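Local coordinates for malonyl CoA-acyl carrier protein transacylase (Mycobacterium tuberculosis, PDB 2QC3) that transfers the malonyl group from malonyl-CoA to holo acyl carrier protein, supplying malonyl-ACP for fatty acid biosynthesis, at residues Asn156-Gly161 against Val249-Cys254. Residues are numbered along the deposited sequence; the frame is centred on the assembly and turned at random.
Sequences NRNAAG and VRWDLC
A short parallel beta bridge pairs Asn156 with Val249 at the edge of the mixed sheet of the small, ferredoxin-like subdomain of this FabD-family acyltransferase. Strand 153-159 runs alongside 249-250, which passes at once into helix 251-260 with Arg250 as its N-cap residue. The helix leads on to strand 263-268 of the parallel sheet, so the contact lies where the two sheets of the fold are joined. Arg157 N donates to Val249 O at 3.0 Å, and the bond is nearly straight at 167°. Arg157 O accepts a hydrogen bond from Asp252 N at 2.9 Å; the strand carbonyl thus meets the first turn of the helix.

On one face, the amide of Asn156 lies beside Val249, with ND2 3.6 Å from CB of the valine. The Val249 side chain also touches Ser92 and His195, the probable catalytic pair, so this face of the bridge borders the active site.

On the other face, Arg157 and Arg250 run side by side. Both chains bend at chi2 and chi3 (Arg157 chi2 -61°), which brings the guanidinium groups into a stack. Their planes are 16° apart and their centres 4.7 Å apart. Their positive charges are probably offset in part by Asp252. Its carboxylate forms a side-on salt bridge with Arg250, NE bonding to OD2 and NH1 to OD1. OD1 also sits over a face of the Arg157 guanidinium, where no N-H points at it. Arg157 NH2 has a further, weak and long ion pair with Glu140.

Farther along, Asn158 O lies at the edge of the Trp251 indole, 3.5 Å from CD1. The side chains of Asn158 and Trp251 cross nearly perpendicularly. Asn158 OD1, buried here without a hydrogen-bonding partner in the model, rests 3.5 Å from Trp251 CB.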
ATOM      1  N   ASN A 156       0.535  -1.233  12.029  1.00 21.82           N
ATOM      2  CA  ASN A 156       0.015  -2.210  11.078  1.00 22.43           C
ATOM      3  C   ASN A 156      -0.579  -3.368  11.877  1.00 21.02           C
ATOM      4  O   ASN A 156       0.044  -3.850  12.829  1.00 22.51           O
ATOM      5  CB  ASN A 156       1.115  -2.816  10.198  1.00 24.84           C
ATOM      6  CG  ASN A 156       1.462  -1.988   8.970  1.00 26.30           C
ATOM      7  OD1 ASN A 156       1.996  -2.536   8.001  1.00 28.95           O
ATOM      8  ND2 ASN A 156       1.200  -0.685   9.004  1.00 23.86           N
ATOM      9  N   ARG A 157      -1.796  -3.770  11.521  1.00 20.58           N
ATOM     10  CA  ARG A 157      -2.446  -4.940  12.109  1.00 20.13           C
ATOM     11  C   ARG A 157      -2.721  -5.684  10.805  1.00 19.96           C
ATOM     12  O   ARG A 157      -3.694  -5.398  10.108  1.00 22.31           O
ATOM     13  CB  ARG A 157      -3.766  -4.594  12.820  1.00 22.35           C
ATOM     14  CG  ARG A 157      -3.626  -3.839  14.166  1.00 21.67           C
ATOM     15  CD  ARG A 157      -2.857  -4.636  15.219  1.00 19.69           C
ATOM     16  NE  ARG A 157      -3.504  -5.897  15.590  1.00 20.80           N
ATOM     17  CZ  ARG A 157      -4.478  -6.029  16.489  1.00 19.36           C
ATOM     18  NH1 ARG A 157      -4.957  -4.973  17.145  1.00 15.69           N
ATOM     19  NH2 ARG A 157      -4.975  -7.235  16.739  1.00 18.76           N
ATOM     20  N   ASN A 158      -1.850  -6.627  10.465  1.00 20.27           N
ATOM     21  CA  ASN A 158      -1.977  -7.355   9.209  1.00 19.68           C
ATOM     22  C   ASN A 158      -2.695  -8.699   9.251  1.00 19.65           C
ATOM     23  O   ASN A 158      -3.348  -9.079   8.280  1.00 20.09           O
ATOM     24  CB  ASN A 158      -0.592  -7.520   8.582  1.00 18.95           C
ATOM     25  CG  ASN A 158       0.032  -6.195   8.206  1.00 19.17           C
ATOM     26  OD1 ASN A 158      -0.647  -5.308   7.696  1.00 19.92           O
ATOM     27  ND2 ASN A 158       1.335  -6.056   8.440  1.00 19.28           N
ATOM     28  N   ALA A 159      -2.564  -9.408  10.369  1.00 20.74           N
ATOM     29  CA  ALA A 159      -3.205 -10.706  10.569  1.00 23.25           C
ATOM     30  C   ALA A 159      -2.875 -11.157  11.989  1.00 24.03           C
ATOM     31  O   ALA A 159      -2.037 -10.548  12.656  1.00 23.00           O
ATOM     32  CB  ALA A 159      -2.667 -11.729   9.548  1.00 23.15           C
ATOM     33  N   ALA A 160      -3.523 -12.214  12.464  1.00 24.92           N
ATOM     34  CA  ALA A 160      -3.233 -12.699  13.810  1.00 27.20           C
ATOM     35  C   ALA A 160      -1.737 -13.013  13.895  1.00 26.26           C
ATOM     36  O   ALA A 160      -1.193 -13.713  13.046  1.00 26.81           O
ATOM     37  CB  ALA A 160      -4.056 -13.949  14.114  1.00 29.51           C
ATOM     38  N   GLY A 161      -1.069 -12.475  14.909  1.00 27.28           N
ATOM     39  CA  GLY A 161       0.357 -12.724  15.051  1.00 26.35           C
ATOM     40  C   GLY A 161       1.217 -11.977  14.048  1.00 25.75           C
ATOM     41  O   GLY A 161       2.409 -12.241  13.936  1.00 27.42           O
ATOM     42  N   VAL A 249      -2.840   0.931   9.925  1.00 20.17           N
ATOM     43  CA  VAL A 249      -3.355   0.221   8.767  1.00 20.33           C
ATOM     44  C   VAL A 249      -4.042  -1.036   9.302  1.00 19.82           C
ATOM     45  O   VAL A 249      -3.374  -1.953   9.782  1.00 19.30           O
ATOM     46  CB  VAL A 249      -2.200  -0.194   7.807  1.00 21.23           C
ATOM     47  CG1 VAL A 249      -2.740  -1.071   6.668  1.00 18.51           C
ATOM     48  CG2 VAL A 249      -1.517   1.054   7.244  1.00 17.90           C
ATOM     49  N   ARG A 250      -5.372  -1.073   9.242  1.00 19.17           N
ATOM     50  CA  ARG A 250      -6.111  -2.241   9.715  1.00 19.63           C
ATOM     51  C   ARG A 250      -6.317  -3.217   8.551  1.00 19.11           C
ATOM     52  O   ARG A 250      -7.444  -3.441   8.099  1.00 18.67           O
ATOM     53  CB  ARG A 250      -7.471  -1.830  10.307  1.00 19.34           C
ATOM     54  CG  ARG A 250      -7.389  -0.999  11.595  1.00 20.32           C
ATOM     55  CD  ARG A 250      -6.437  -1.625  12.618  1.00 19.66           C
ATOM     56  NE  ARG A 250      -6.801  -2.994  12.983  1.00 23.11           N
ATOM     57  CZ  ARG A 250      -7.478  -3.341  14.077  1.00 24.65           C
ATOM     58  NH1 ARG A 250      -7.750  -4.623  14.309  1.00 21.00           N
ATOM     59  NH2 ARG A 250      -7.881  -2.419  14.938  1.00 21.71           N
ATOM     60  N   TRP A 251      -5.222  -3.787   8.060  1.00 18.44           N
ATOM     61  CA  TRP A 251      -5.315  -4.730   6.955  1.00 19.37           C
ATOM     62  C   TRP A 251      -6.152  -5.935   7.382  1.00 17.79           C
ATOM     63  O   TRP A 251      -6.893  -6.496   6.580  1.00 18.21           O
ATOM     64  CB  TRP A 251      -3.923  -5.191   6.497  1.00 19.50           C
ATOM     65  CG  TRP A 251      -4.006  -6.060   5.281  1.00 20.94           C
ATOM     66  CD1 TRP A 251      -3.706  -7.387   5.197  1.00 20.85           C
ATOM     67  CD2 TRP A 251      -4.514  -5.680   3.991  1.00 20.94           C
ATOM     68  NE1 TRP A 251      -4.002  -7.865   3.937  1.00 22.69           N
ATOM     69  CE2 TRP A 251      -4.496  -6.835   3.175  1.00 21.22           C
ATOM     70  CE3 TRP A 251      -4.980  -4.473   3.445  1.00 19.88           C
ATOM     71  CZ2 TRP A 251      -4.932  -6.825   1.843  1.00 20.86           C
ATOM     72  CZ3 TRP A 251      -5.418  -4.460   2.116  1.00 22.43           C
ATOM     73  CH2 TRP A 251      -5.386  -5.633   1.330  1.00 22.21           C
ATOM     74  N   ASP A 252      -6.030  -6.327   8.646  1.00 19.37           N
ATOM     75  CA  ASP A 252      -6.805  -7.449   9.166  1.00 20.37           C
ATOM     76  C   ASP A 252      -8.310  -7.225   9.008  1.00 21.96           C
ATOM     77  O   ASP A 252      -9.044  -8.155   8.684  1.00 21.43           O
ATOM     78  CB  ASP A 252      -6.478  -7.710  10.643  1.00 22.75           C
ATOM     79  CG  ASP A 252      -6.604  -6.462  11.519  1.00 19.43           C
ATOM     80  OD1 ASP A 252      -6.531  -6.614  12.756  1.00 18.87           O
ATOM     81  OD2 ASP A 252      -6.767  -5.341  10.989  1.00 19.66           O
ATOM     82  N   LEU A 253      -8.765  -5.991   9.227  1.00 21.72           N
ATOM     83  CA  LEU A 253     -10.181  -5.680   9.084  1.00 20.55           C
ATOM     84  C   LEU A 253     -10.592  -5.680   7.606  1.00 21.11           C
ATOM     85  O   LEU A 253     -11.732  -5.996   7.266  1.00 19.20           O
ATOM     86  CB  LEU A 253     -10.498  -4.320   9.729  1.00 22.22           C
ATOM     87  CG  LEU A 253     -10.228  -4.221  11.237  1.00 21.73           C
ATOM     88  CD1 LEU A 253     -10.690  -2.861  11.770  1.00 22.27           C
ATOM     89  CD2 LEU A 253     -10.969  -5.354  11.965  1.00 24.24           C
ATOM     90  N   CYS A 254      -9.661  -5.342   6.722  1.00 18.68           N
ATOM     91  CA  CYS A 254      -9.973  -5.326   5.306  1.00 19.86           C
ATOM     92  C   CYS A 254     -10.214  -6.753   4.807  1.00 21.70           C
ATOM     93  O   CYS A 254     -11.172  -7.018   4.083  1.00 20.14           O
ATOM     94  CB  CYS A 254      -8.831  -4.680   4.505  1.00 21.65           C
ATOM     95  SG  CYS A 254      -8.685  -2.884   4.704  1.00 22.40           S
TER